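Local coordinates for arginine--tRNA ligase (Campylobacter jejuni, PDB 3FNR), which catalyses the ATP-dependent joining of L-arginine to tRNA(Arg), yielding arginyl-tRNA(Arg), AMP and diphosphate, as a monomeric class I aminoacyl-tRNA synthetase, at residues D21-E26 with N382-L387; E30-E35 with L66-N71; Q14-P19 with F432-L437; V337-Y342 with L406-H411. The protein carries 1 engineered substitution. One frame throughout, in Å; residues are numbered along the deposited sequence.

Contact 1 (D21-E26 with N382-L387); sequences DFTKGE and NLKAVL. With SO4 (sulfate ion), chain B.
The ring of F22 meets L383 obliquely, its CE2 lying 3.9 Å from CD2 of the leucine, while one face of the same ring carries T23 CG2 above its centre. That methyl is wedged between ring and helix: T23 CG2 also comes 3.5 Å from the backbone N of K384 and packs on CB of both L383 and K384. With chi1 at 68°, T23 OG1 sits between its own N and carbonyl carbon. From there it bonds F22 O at 2.6 Å and pairs with H65 NE2, and it touches L387 CD1. No direct hydrogen bond joins the two segments, but a water bridges them, donating to T23 O (2.9 Å) and accepting from K384 NZ (2.7 Å). The lysine chain bends at chi3 and chi4, and its NZ also donates to O4 of a sulfate, probably a crystallisation component. E26 N grips O2 of that sulfate at 2.6 Å, and K28 NZ is a third donor, so two lysines and one backbone N-H hold the anion. The backbone of D21-K24 forms a type II beta turn set against helix 383-393, where the catalytic part of the chain meets the DALR anticodon-binding domain.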
loop_
_atom_site.group_PDB
_atom_site.type_symbol
_atom_site.label_atom_id
_atom_site.label_comp_id
_atom_site.label_asym_id
_atom_site.label_seq_id
_atom_site.Cartn_x
_atom_site.Cartn_y
_atom_site.Cartn_z
ATOM N N ASP A 21 6.885 -20.660 -9.292
ATOM C CA ASP A 21 7.159 -19.862 -10.482
ATOM C C ASP A 21 5.926 -19.597 -11.352
ATOM O O ASP A 21 6.026 -18.915 -12.377
ATOM C CB ASP A 21 8.266 -20.518 -11.307
ATOM C CG ASP A 21 9.585 -20.613 -10.550
ATOM O OD1 ASP A 21 10.475 -21.361 -11.015
ATOM O OD2 ASP A 21 9.734 -19.949 -9.493
ATOM N N PHE A 22 4.778 -20.139 -10.938
ATOM C CA PHE A 22 3.508 -19.993 -11.656
ATOM C C PHE A 22 3.117 -18.523 -11.748
ATOM O O PHE A 22 3.009 -17.838 -10.718
ATOM C CB PHE A 22 2.408 -20.801 -10.957
ATOM C CG PHE A 22 1.020 -20.624 -11.545
ATOM C CD1 PHE A 22 0.753 -20.954 -12.874
ATOM C CD2 PHE A 22 -0.027 -20.164 -10.749
ATOM C CE1 PHE A 22 -0.525 -20.808 -13.407
ATOM C CE2 PHE A 22 -1.312 -20.022 -11.267
ATOM C CZ PHE A 22 -1.563 -20.344 -12.601
ATOM N N THR A 23 2.931 -18.078 -12.993
ATOM C CA THR A 23 2.582 -16.703 -13.405
ATOM C C THR A 23 3.681 -15.638 -13.250
ATOM O O THR A 23 3.472 -14.475 -13.616
ATOM C CB THR A 23 1.233 -16.193 -12.819
ATOM O OG1 THR A 23 1.349 -16.010 -11.403
ATOM C CG2 THR A 23 0.097 -17.163 -13.126
ATOM N N LYS A 24 4.838 -16.034 -12.722
ATOM C CA LYS A 24 5.996 -15.147 -12.639
ATOM C C LYS A 24 6.496 -14.771 -14.029
ATOM O O LYS A 24 6.564 -15.616 -14.927
ATOM C CB LYS A 24 7.128 -15.788 -11.823
ATOM C CG LYS A 24 6.920 -15.674 -10.316
ATOM C CD LYS A 24 8.158 -15.974 -9.522
ATOM C CE LYS A 24 7.901 -15.728 -8.041
ATOM N NZ LYS A 24 8.857 -16.485 -7.192
ATOM N N GLY A 25 6.820 -13.497 -14.207
ATOM C CA GLY A 25 7.361 -13.021 -15.477
ATOM C C GLY A 25 8.878 -13.073 -15.494
ATOM O O GLY A 25 9.521 -13.083 -14.438
ATOM N N GLU A 26 9.444 -13.111 -16.701
ATOM C CA GLU A 26 10.883 -12.982 -16.915
ATOM C C GLU A 26 11.324 -11.556 -16.572
ATOM O O GLU A 26 10.494 -10.633 -16.537
ATOM C CB GLU A 26 11.238 -13.278 -18.376
ATOM C CG GLU A 26 10.819 -14.652 -18.895
ATOM C CD GLU A 26 10.828 -14.734 -20.423
ATOM O OE1 GLU A 26 11.863 -14.393 -21.044
ATOM O OE2 GLU A 26 9.797 -15.144 -21.006
ATOM N N ASN A 382 -5.639 -18.606 -16.522
ATOM C CA ASN A 382 -5.779 -17.227 -16.988
ATOM C C ASN A 382 -5.216 -16.167 -16.022
ATOM O O ASN A 382 -5.216 -14.985 -16.357
ATOM C CB ASN A 382 -7.256 -16.925 -17.254
ATOM C CG ASN A 382 -7.473 -15.637 -18.053
ATOM O OD1 ASN A 382 -8.300 -14.795 -17.683
ATOM N ND2 ASN A 382 -6.728 -15.478 -19.138
ATOM N N LEU A 383 -4.760 -16.584 -14.836
ATOM C CA LEU A 383 -4.198 -15.657 -13.838
ATOM C C LEU A 383 -3.058 -14.809 -14.407
ATOM O O LEU A 383 -3.040 -13.603 -14.199
ATOM C CB LEU A 383 -3.742 -16.400 -12.571
ATOM C CG LEU A 383 -3.130 -15.580 -11.422
ATOM C CD1 LEU A 383 -4.065 -14.498 -10.917
ATOM C CD2 LEU A 383 -2.698 -16.471 -10.279
ATOM N N LYS A 384 -2.149 -15.439 -15.150
ATOM C CA LYS A 384 -1.017 -14.757 -15.796
ATOM C C LYS A 384 -1.444 -13.534 -16.602
ATOM O O LYS A 384 -0.902 -12.448 -16.408
ATOM C CB LYS A 384 -0.271 -15.733 -16.707
ATOM C CG LYS A 384 1.151 -15.299 -17.070
ATOM C CD LYS A 384 1.631 -16.004 -18.332
ATOM C CE LYS A 384 3.134 -16.269 -18.313
ATOM N NZ LYS A 384 3.980 -15.110 -17.888
ATOM N N ALA A 385 -2.429 -13.722 -17.484
ATOM C CA ALA A 385 -2.990 -12.643 -18.297
ATOM C C ALA A 385 -3.574 -11.534 -17.426
ATOM O O ALA A 385 -3.329 -10.362 -17.671
ATOM C CB ALA A 385 -4.068 -13.192 -19.241
ATOM N N VAL A 386 -4.345 -11.924 -16.415
ATOM C CA VAL A 386 -4.975 -10.976 -15.502
ATOM C C VAL A 386 -3.933 -10.109 -14.793
ATOM O O VAL A 386 -4.072 -8.887 -14.780
ATOM C CB VAL A 386 -5.884 -11.696 -14.477
ATOM C CG1 VAL A 386 -6.437 -10.707 -13.455
ATOM C CG2 VAL A 386 -7.040 -12.404 -15.205
ATOM N N LEU A 387 -2.886 -10.741 -14.247
ATOM C CA LEU A 387 -1.856 -10.027 -13.476
ATOM C C LEU A 387 -1.095 -9.006 -14.320
ATOM O O LEU A 387 -0.880 -7.876 -13.891
ATOM C CB LEU A 387 -0.865 -11.009 -12.842
ATOM C CG LEU A 387 -1.442 -11.957 -11.796
ATOM C CD1 LEU A 387 -0.356 -12.890 -11.274
ATOM C CD2 LEU A 387 -2.165 -11.222 -10.655
HETATM S S SO4 B . 6.770 -12.892 -19.584
HETATM O O1 SO4 B . 7.162 -12.870 -20.995
HETATM O O2 SO4 B . 7.970 -12.756 -18.773
HETATM O O3 SO4 B . 5.864 -11.775 -19.329
HETATM O O4 SO4 B . 6.104 -14.143 -19.244
HETATM O O HOH W 1 3.886 -13.094 -16.124
#

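Contact 2 (E30-E35 with L66-N71); sequences ESFLLE and LGYKFN
The parallel pairing of strands 31-35 and 69-76 belongs to a beta-alpha-beta crossover unit, with helix 50-65 as the connection, in the nucleotide-binding fold of class I synthetases. Three backbone bonds zip the pair: F32 N to K69 O, N71 N to F32 O (2.9 Å, 172°) and L34 N to N71 O at 2.7 Å. One face of the sheet carries an aromatic cluster. CB of F32 presses on CD1 of F70 at 3.4 Å, the two rings inclined at 39°, whereas Y68 runs alongside F32 and brings CD2 to the edge of its ring, 3.7 Å from CE2. L34 continues this layer, its CB 3.6 Å from F70 CE2. On the other face, L33 CD1 rests on N71 CB. Just before strand 69-76, G67 ends helix 50-65 in a Schellman motif. F70 and L34 pack under that helix, Y68 reaches F391 of helix 383-393, and strand 31-35 bonds along its second edge to strand 237-243.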
loop_
_atom_site.group_PDB
_atom_site.type_symbol
_atom_site.label_atom_id
_atom_site.label_comp_id
_atom_site.label_asym_id
_atom_site.label_seq_id
_atom_site.Cartn_x
_atom_site.Cartn_y
_atom_site.Cartn_z
ATOM N N GLU A 30 11.979 -2.216 -17.918
ATOM C CA GLU A 30 11.504 -1.005 -17.264
ATOM C C GLU A 30 11.584 -1.129 -15.744
ATOM O O GLU A 30 11.130 -2.119 -15.177
ATOM C CB GLU A 30 10.073 -0.707 -17.693
ATOM C CG GLU A 30 9.629 0.717 -17.389
ATOM C CD GLU A 30 8.256 1.050 -17.955
ATOM O OE1 GLU A 30 7.763 2.164 -17.667
ATOM O OE2 GLU A 30 7.671 0.209 -18.682
ATOM N N SER A 31 12.172 -0.122 -15.097
ATOM C CA SER A 31 12.342 -0.097 -13.641
ATOM C C SER A 31 11.555 1.045 -13.034
ATOM O O SER A 31 11.307 2.048 -13.698
ATOM C CB SER A 31 13.808 0.083 -13.285
ATOM O OG SER A 31 14.299 1.300 -13.829
ATOM N N PHE A 32 11.173 0.907 -11.764
ATOM C CA PHE A 32 10.326 1.909 -11.122
ATOM C C PHE A 32 10.794 2.275 -9.724
ATOM O O PHE A 32 11.335 1.440 -8.992
ATOM C CB PHE A 32 8.880 1.418 -11.016
ATOM C CG PHE A 32 8.253 1.032 -12.327
ATOM C CD1 PHE A 32 7.467 1.942 -13.019
ATOM C CD2 PHE A 32 8.439 -0.238 -12.864
ATOM C CE1 PHE A 32 6.881 1.601 -14.238
ATOM C CE2 PHE A 32 7.867 -0.589 -14.077
ATOM C CZ PHE A 32 7.074 0.331 -14.762
ATOM N N LEU A 33 10.558 3.527 -9.351
ATOM C CA LEU A 33 10.683 3.952 -7.967
ATOM C C LEU A 33 9.348 4.466 -7.450
ATOM O O LEU A 33 8.871 5.522 -7.876
ATOM C CB LEU A 33 11.764 5.038 -7.797
ATOM C CG LEU A 33 11.937 5.631 -6.382
ATOM C CD1 LEU A 33 12.358 4.564 -5.373
ATOM C CD2 LEU A 33 12.935 6.786 -6.380
ATOM N N LEU A 34 8.762 3.733 -6.506
ATOM C CA LEU A 34 7.502 4.143 -5.889
ATOM C C LEU A 34 7.728 4.799 -4.536
ATOM O O LEU A 34 8.310 4.199 -3.628
ATOM C CB LEU A 34 6.587 2.923 -5.698
ATOM C CG LEU A 34 5.052 2.929 -5.616
ATOM C CD1 LEU A 34 4.605 1.826 -4.659
ATOM C CD2 LEU A 34 4.409 4.251 -5.233
ATOM N N GLU A 35 7.234 6.018 -4.384
ATOM C CA GLU A 35 7.228 6.647 -3.082
ATOM C C GLU A 35 5.791 6.766 -2.653
ATOM O O GLU A 35 4.982 7.384 -3.349
ATOM C CB GLU A 35 7.872 8.031 -3.109
ATOM C CG GLU A 35 7.838 8.735 -1.745
ATOM C CD GLU A 35 7.260 10.142 -1.825
ATOM O OE1 GLU A 35 7.469 10.822 -2.856
ATOM O OE2 GLU A 35 6.584 10.570 -0.859
ATOM N N LEU A 66 6.053 -9.995 -11.560
ATOM C CA LEU A 66 6.092 -9.927 -13.006
ATOM C C LEU A 66 7.491 -9.674 -13.575
ATOM O O LEU A 66 7.666 -9.632 -14.793
ATOM C CB LEU A 66 5.085 -8.887 -13.507
ATOM C CG LEU A 66 3.615 -9.160 -13.135
ATOM C CD1 LEU A 66 2.770 -7.989 -13.537
ATOM C CD2 LEU A 66 3.077 -10.452 -13.768
ATOM N N GLY A 67 8.478 -9.519 -12.697
ATOM C CA GLY A 67 9.869 -9.403 -13.116
ATOM C C GLY A 67 10.367 -7.983 -13.281
ATOM O O GLY A 67 11.443 -7.763 -13.844
ATOM N N TYR A 68 9.584 -7.014 -12.810
ATOM C CA TYR A 68 10.003 -5.620 -12.856
ATOM C C TYR A 68 10.906 -5.313 -11.662
ATOM O O TYR A 68 10.675 -5.821 -10.560
ATOM C CB TYR A 68 8.793 -4.679 -12.875
ATOM C CG TYR A 68 7.943 -4.806 -14.119
ATOM C CD1 TYR A 68 6.860 -5.680 -14.156
ATOM C CD2 TYR A 68 8.217 -4.047 -15.259
ATOM C CE1 TYR A 68 6.076 -5.809 -15.301
ATOM C CE2 TYR A 68 7.431 -4.165 -16.414
ATOM C CZ TYR A 68 6.364 -5.054 -16.423
ATOM O OH TYR A 68 5.580 -5.197 -17.543
ATOM N N LYS A 69 11.952 -4.517 -11.899
ATOM C CA LYS A 69 12.748 -3.930 -10.818
ATOM C C LYS A 69 11.909 -2.811 -10.240
ATOM O O LYS A 69 11.530 -1.888 -10.952
ATOM C CB LYS A 69 14.074 -3.375 -11.348
ATOM C CG LYS A 69 15.078 -4.443 -11.797
ATOM C CD LYS A 69 16.426 -3.834 -12.231
ATOM C CE LYS A 69 16.397 -3.272 -13.666
ATOM N NZ LYS A 69 16.087 -4.300 -14.713
ATOM N N PHE A 70 11.592 -2.894 -8.954
ATOM C CA PHE A 70 10.609 -1.990 -8.379
ATOM C C PHE A 70 11.002 -1.677 -6.942
ATOM O O PHE A 70 10.922 -2.540 -6.060
ATOM C CB PHE A 70 9.219 -2.643 -8.443
ATOM C CG PHE A 70 8.053 -1.672 -8.352
ATOM C CD1 PHE A 70 7.393 -1.248 -9.500
ATOM C CD2 PHE A 70 7.583 -1.239 -7.123
ATOM C CE1 PHE A 70 6.298 -0.388 -9.422
ATOM C CE2 PHE A 70 6.494 -0.382 -7.033
ATOM C CZ PHE A 70 5.853 0.054 -8.182
ATOM N N ASN A 71 11.437 -0.442 -6.728
ATOM C CA ASN A 71 11.838 0.039 -5.415
ATOM C C ASN A 71 10.778 0.865 -4.724
ATOM O O ASN A 71 9.978 1.543 -5.372
ATOM C CB ASN A 71 13.117 0.859 -5.521
ATOM C CG ASN A 71 14.351 0.015 -5.368
ATOM O OD1 ASN A 71 14.801 -0.626 -6.318
ATOM N ND2 ASN A 71 14.907 -0.001 -4.157
HETATM O O HOH W 2 12.759 -3.779 -14.510
#

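Contact 3 (Q14-P19 with F432-L437); sequences QALTNP and FSLVAL
This is an apolar contact between the C-terminal end of helix 5-17, with the turn that follows, and the middle of helix 425-445, at the periphery of the molecule where the N-terminal helix lies on the DALR domain. L437 touches helix 5-17 and the following turn with both branches: CD2 approaches A15 O at 3.7 Å, and CD1 lies 3.9 Å from P19 CB. With CG of L437 opposite the backbone N (chi1 179°), the side chain extends from its helix between these two partners. A15 CB meets CD1 of L434 at 3.8 Å. L16 crosses L434 at about a right angle and lays CD2 against S433 OG, 3.4 Å away; the serine hydroxyl has its polar partner within its own helix, at K430 O. Helix 371-381 covers L434. Between these two segments the contact rests on shape and the burial of leucine and alanine methyl groups, with no hydrogen bond or salt bridge to direct it.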
loop_
_atom_site.group_PDB
_atom_site.type_symbol
_atom_site.label_atom_id
_atom_site.label_comp_id
_atom_site.label_asym_id
_atom_site.label_seq_id
_atom_site.Cartn_x
_atom_site.Cartn_y
_atom_site.Cartn_z
ATOM N N GLN A 14 3.122 -27.680 -16.283
ATOM C CA GLN A 14 4.199 -26.705 -16.081
ATOM C C GLN A 14 3.999 -25.884 -14.813
ATOM O O GLN A 14 4.951 -25.633 -14.069
ATOM C CB GLN A 14 4.322 -25.784 -17.290
ATOM C CG GLN A 14 4.886 -26.488 -18.523
ATOM C CD GLN A 14 4.558 -25.774 -19.820
ATOM O OE1 GLN A 14 4.472 -26.403 -20.880
ATOM N NE2 GLN A 14 4.368 -24.455 -19.746
ATOM N N ALA A 15 2.752 -25.481 -14.584
ATOM C CA ALA A 15 2.359 -24.744 -13.398
ATOM C C ALA A 15 2.574 -25.561 -12.132
ATOM O O ALA A 15 3.092 -25.054 -11.142
ATOM C CB ALA A 15 0.902 -24.334 -13.512
ATOM N N LEU A 16 2.180 -26.833 -12.173
ATOM C CA LEU A 16 2.221 -27.682 -10.984
ATOM C C LEU A 16 3.604 -28.274 -10.672
ATOM O O LEU A 16 3.875 -28.637 -9.525
ATOM C CB LEU A 16 1.165 -28.790 -11.074
ATOM C CG LEU A 16 -0.304 -28.358 -11.138
ATOM C CD1 LEU A 16 -1.154 -29.521 -11.628
ATOM C CD2 LEU A 16 -0.800 -27.836 -9.794
ATOM N N THR A 17 4.460 -28.383 -11.688
ATOM C CA THR A 17 5.828 -28.885 -11.508
ATOM C C THR A 17 6.691 -27.837 -10.793
ATOM O O THR A 17 7.543 -28.179 -9.971
ATOM C CB THR A 17 6.463 -29.305 -12.859
ATOM O OG1 THR A 17 5.607 -30.254 -13.509
ATOM C CG2 THR A 17 7.847 -29.941 -12.674
ATOM N N ASN A 18 6.450 -26.562 -11.092
ATOM C CA ASN A 18 7.152 -25.463 -10.420
ATOM C C ASN A 18 6.155 -24.457 -9.849
ATOM O O ASN A 18 6.009 -23.365 -10.402
ATOM C CB ASN A 18 8.096 -24.742 -11.390
ATOM C CG ASN A 18 8.890 -25.699 -12.258
ATOM O OD1 ASN A 18 9.929 -26.214 -11.844
ATOM N ND2 ASN A 18 8.407 -25.931 -13.479
ATOM N N PRO A 19 5.478 -24.811 -8.735
ATOM C CA PRO A 19 4.368 -23.986 -8.253
ATOM C C PRO A 19 4.767 -22.564 -7.851
ATOM O O PRO A 19 3.990 -21.637 -8.064
ATOM C CB PRO A 19 3.828 -24.771 -7.055
ATOM C CG PRO A 19 4.927 -25.665 -6.638
ATOM C CD PRO A 19 5.716 -25.976 -7.862
ATOM N N PHE A 432 -8.519 -29.254 -9.287
ATOM C CA PHE A 432 -8.655 -28.549 -8.012
ATOM C C PHE A 432 -7.316 -28.016 -7.522
ATOM O O PHE A 432 -7.252 -26.904 -6.995
ATOM C CB PHE A 432 -9.286 -29.456 -6.950
ATOM C CG PHE A 432 -10.777 -29.664 -7.112
ATOM C CD1 PHE A 432 -11.524 -30.155 -6.051
ATOM C CD2 PHE A 432 -11.433 -29.365 -8.307
ATOM C CE1 PHE A 432 -12.887 -30.361 -6.177
ATOM C CE2 PHE A 432 -12.801 -29.575 -8.449
ATOM C CZ PHE A 432 -13.528 -30.070 -7.382
ATOM N N SER A 433 -6.251 -28.793 -7.731
ATOM C CA SER A 433 -4.911 -28.416 -7.276
ATOM C C SER A 433 -4.439 -27.162 -7.985
ATOM O O SER A 433 -3.716 -26.348 -7.411
ATOM C CB SER A 433 -3.906 -29.546 -7.488
ATOM O OG SER A 433 -3.556 -29.665 -8.852
ATOM N N LEU A 434 -4.882 -27.001 -9.227
ATOM C CA LEU A 434 -4.564 -25.817 -9.997
ATOM C C LEU A 434 -5.375 -24.586 -9.565
ATOM O O LEU A 434 -4.849 -23.475 -9.550
ATOM C CB LEU A 434 -4.758 -26.113 -11.475
ATOM C CG LEU A 434 -4.146 -25.131 -12.461
ATOM C CD1 LEU A 434 -2.621 -25.104 -12.365
ATOM C CD2 LEU A 434 -4.586 -25.569 -13.811
ATOM N N VAL A 435 -6.645 -24.790 -9.219
ATOM C CA VAL A 435 -7.497 -23.729 -8.656
ATOM C C VAL A 435 -6.934 -23.236 -7.315
ATOM O O VAL A 435 -6.826 -22.034 -7.082
ATOM C CB VAL A 435 -8.969 -24.197 -8.495
ATOM C CG1 VAL A 435 -9.845 -23.108 -7.880
ATOM C CG2 VAL A 435 -9.546 -24.631 -9.853
ATOM N N ALA A 436 -6.550 -24.174 -6.453
ATOM C CA ALA A 436 -5.918 -23.844 -5.183
ATOM C C ALA A 436 -4.651 -23.008 -5.389
ATOM O O ALA A 436 -4.386 -22.084 -4.619
ATOM C CB ALA A 436 -5.604 -25.112 -4.398
ATOM N N LEU A 437 -3.901 -23.320 -6.444
ATOM C CA LEU A 437 -2.647 -22.640 -6.742
ATOM C C LEU A 437 -2.859 -21.198 -7.201
ATOM O O LEU A 437 -2.125 -20.309 -6.775
ATOM C CB LEU A 437 -1.828 -23.432 -7.768
ATOM C CG LEU A 437 -0.481 -22.857 -8.238
ATOM C CD1 LEU A 437 0.511 -22.678 -7.083
ATOM C CD2 LEU A 437 0.110 -23.700 -9.346
#

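Contact 4 (V337-Y342 with L406-H411); sequences VYYINY and LAANFH
H411 reaches across to Y339 and uses one imidazole atom to bond the backbone: its NE2-H donates to Y339 O at 2.9 Å, nearly straight at 170°, with the acceptor in the plane of the imidazole. H411 has chi1 at -79°, CG beside its own N, which carries the ring toward the tyrosines, and the second nitrogen, ND1, is held by R346 NH2. With both nitrogens engaged, the rotation of the ring is fixed. H411 CD2 lies over one face of Y339, toward the rim and 3.4 Å from CZ, the ring planes inclined at 34°. Y339 has CG trans to the backbone N; the two side chains run past each other in opposite senses, and Y339 CE1 comes within 3.8 Å of A408 CA. Y342, in a similar conformation, sets CD2 3.4 Å from H411 CE1, completing an aromatic cluster. Next to this cluster A407 CB packs on I340 CA at 3.8 Å, where the two segments come nearest, the CA atoms of I340 and A407 5.2 Å apart. I340 turns its other side to I439 and F443 of helix 425-445, while F410 packs against A343 and I347 farther along helix 336-353.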
loop_
_atom_site.group_PDB
_atom_site.type_symbol
_atom_site.label_atom_id
_atom_site.label_comp_id
_atom_site.label_asym_id
_atom_site.label_seq_id
_atom_site.Cartn_x
_atom_site.Cartn_y
_atom_site.Cartn_z
ATOM N N VAL A 337 -13.473 -12.561 1.349
ATOM C CA VAL A 337 -12.283 -13.186 1.943
ATOM C C VAL A 337 -12.585 -14.596 2.462
ATOM O O VAL A 337 -11.807 -15.527 2.213
ATOM C CB VAL A 337 -11.669 -12.343 3.091
ATOM C CG1 VAL A 337 -10.234 -12.806 3.398
ATOM C CG2 VAL A 337 -11.710 -10.858 2.755
ATOM N N TYR A 338 -13.708 -14.741 3.173
ATOM C CA TYR A 338 -14.161 -16.044 3.665
ATOM C C TYR A 338 -14.365 -16.974 2.493
ATOM O O TYR A 338 -13.840 -18.080 2.471
ATOM C CB TYR A 338 -15.487 -15.936 4.451
ATOM C CG TYR A 338 -16.139 -17.292 4.719
ATOM C CD1 TYR A 338 -17.105 -17.821 3.845
ATOM C CD2 TYR A 338 -15.781 -18.050 5.834
ATOM C CE1 TYR A 338 -17.679 -19.071 4.071
ATOM C CE2 TYR A 338 -16.357 -19.302 6.076
ATOM C CZ TYR A 338 -17.308 -19.801 5.191
ATOM O OH TYR A 338 -17.883 -21.033 5.417
ATOM N N TYR A 339 -15.133 -16.488 1.525
ATOM C CA TYR A 339 -15.613 -17.256 0.402
ATOM C C TYR A 339 -14.466 -17.768 -0.468
ATOM O O TYR A 339 -14.462 -18.941 -0.866
ATOM C CB TYR A 339 -16.588 -16.398 -0.404
ATOM C CG TYR A 339 -17.495 -17.171 -1.343
ATOM C CD1 TYR A 339 -17.509 -16.885 -2.706
ATOM C CD2 TYR A 339 -18.340 -18.180 -0.868
ATOM C CE1 TYR A 339 -18.335 -17.583 -3.581
ATOM C CE2 TYR A 339 -19.178 -18.885 -1.736
ATOM C CZ TYR A 339 -19.167 -18.577 -3.093
ATOM O OH TYR A 339 -19.980 -19.249 -3.976
ATOM N N ILE A 340 -13.479 -16.903 -0.713
ATOM C CA ILE A 340 -12.305 -17.274 -1.493
ATOM C C ILE A 340 -11.455 -18.273 -0.710
ATOM O O ILE A 340 -11.073 -19.309 -1.253
ATOM C CB ILE A 340 -11.479 -16.041 -1.959
ATOM C CG1 ILE A 340 -12.311 -15.168 -2.908
ATOM C CG2 ILE A 340 -10.212 -16.487 -2.663
ATOM C CD1 ILE A 340 -11.864 -13.718 -3.003
ATOM N N ASN A 341 -11.197 -17.983 0.567
ATOM C CA ASN A 341 -10.484 -18.920 1.452
ATOM C C ASN A 341 -11.196 -20.264 1.574
ATOM O O ASN A 341 -10.547 -21.317 1.631
ATOM C CB ASN A 341 -10.282 -18.332 2.864
ATOM C CG ASN A 341 -8.923 -17.661 3.051
ATOM O OD1 ASN A 341 -7.919 -18.071 2.467
ATOM N ND2 ASN A 341 -8.885 -16.638 3.901
ATOM N N TYR A 342 -12.526 -20.222 1.619
ATOM C CA TYR A 342 -13.344 -21.431 1.705
ATOM C C TYR A 342 -13.132 -22.342 0.492
ATOM O O TYR A 342 -13.042 -23.553 0.651
ATOM C CB TYR A 342 -14.831 -21.097 1.894
ATOM C CG TYR A 342 -15.680 -22.301 2.258
ATOM C CD1 TYR A 342 -15.213 -23.261 3.160
ATOM C CD2 TYR A 342 -16.950 -22.477 1.705
ATOM C CE1 TYR A 342 -15.978 -24.371 3.485
ATOM C CE2 TYR A 342 -17.726 -23.587 2.028
ATOM C CZ TYR A 342 -17.231 -24.526 2.922
ATOM O OH TYR A 342 -17.987 -25.625 3.257
ATOM N N LEU A 406 -13.465 -16.732 -9.610
ATOM C CA LEU A 406 -12.863 -18.064 -9.557
ATOM C C LEU A 406 -13.391 -18.885 -8.381
ATOM O O LEU A 406 -13.611 -20.095 -8.516
ATOM C CB LEU A 406 -11.344 -17.956 -9.483
ATOM C CG LEU A 406 -10.486 -19.227 -9.407
ATOM C CD1 LEU A 406 -10.643 -20.090 -10.647
ATOM C CD2 LEU A 406 -9.043 -18.844 -9.232
ATOM N N ALA A 407 -13.590 -18.234 -7.234
ATOM C CA ALA A 407 -14.133 -18.916 -6.053
ATOM C C ALA A 407 -15.586 -19.321 -6.295
ATOM O O ALA A 407 -15.972 -20.439 -5.963
ATOM C CB ALA A 407 -14.032 -18.049 -4.823
ATOM N N ALA A 408 -16.366 -18.412 -6.883
ATOM C CA ALA A 408 -17.768 -18.662 -7.201
ATOM C C ALA A 408 -17.900 -19.876 -8.120
ATOM O O ALA A 408 -18.656 -20.799 -7.825
ATOM C CB ALA A 408 -18.394 -17.437 -7.856
ATOM N N ASN A 409 -17.140 -19.865 -9.215
ATOM C CA ASN A 409 -17.146 -20.941 -10.190
ATOM C C ASN A 409 -16.638 -22.258 -9.635
ATOM O O ASN A 409 -17.215 -23.298 -9.939
ATOM C CB ASN A 409 -16.364 -20.538 -11.429
ATOM C CG ASN A 409 -17.022 -19.410 -12.170
ATOM O OD1 ASN A 409 -18.244 -19.307 -12.206
ATOM N ND2 ASN A 409 -16.216 -18.539 -12.754
ATOM N N PHE A 410 -15.587 -22.221 -8.813
ATOM C CA PHE A 410 -15.133 -23.434 -8.133
ATOM C C PHE A 410 -16.225 -24.032 -7.257
ATOM O O PHE A 410 -16.539 -25.210 -7.387
ATOM C CB PHE A 410 -13.894 -23.223 -7.258
ATOM C CG PHE A 410 -13.639 -24.379 -6.324
ATOM C CD1 PHE A 410 -13.108 -25.564 -6.808
ATOM C CD2 PHE A 410 -13.976 -24.298 -4.972
ATOM C CE1 PHE A 410 -12.903 -26.653 -5.965
ATOM C CE2 PHE A 410 -13.775 -25.376 -4.119
ATOM C CZ PHE A 410 -13.244 -26.555 -4.614
ATOM N N HIS A 411 -16.766 -23.217 -6.351
ATOM C CA HIS A 411 -17.771 -23.662 -5.403
ATOM C C HIS A 411 -18.922 -24.335 -6.123
ATOM O O HIS A 411 -19.309 -25.440 -5.759
ATOM C CB HIS A 411 -18.281 -22.495 -4.546
ATOM C CG HIS A 411 -17.358 -22.115 -3.424
ATOM N ND1 HIS A 411 -16.962 -23.008 -2.453
ATOM C CD2 HIS A 411 -16.769 -20.935 -3.110
ATOM C CE1 HIS A 411 -16.167 -22.398 -1.591
ATOM N NE2 HIS A 411 -16.030 -21.140 -1.968
#

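From the N terminus, helix 5-17 and the turn after it open contact 3, whose partner in helix 425-445 lies over 400 residues later, so it closes a loop that encloses all the others. Contact 1 follows directly and is nested inside it, ending on helix 383-393. Contact 2 closes a short loop of the catalytic domain within contact 1. Contact 4 begins before contact 1 closes and ends after it, so these two cross; contact 4 is confined to the DALR helices. F22 touches A15 and L437, joining contacts 1 and 3; L66 meets L387 and T23, joining contacts 1 and 2; F432 and V435 pack on F410, joining contacts 3 and 4.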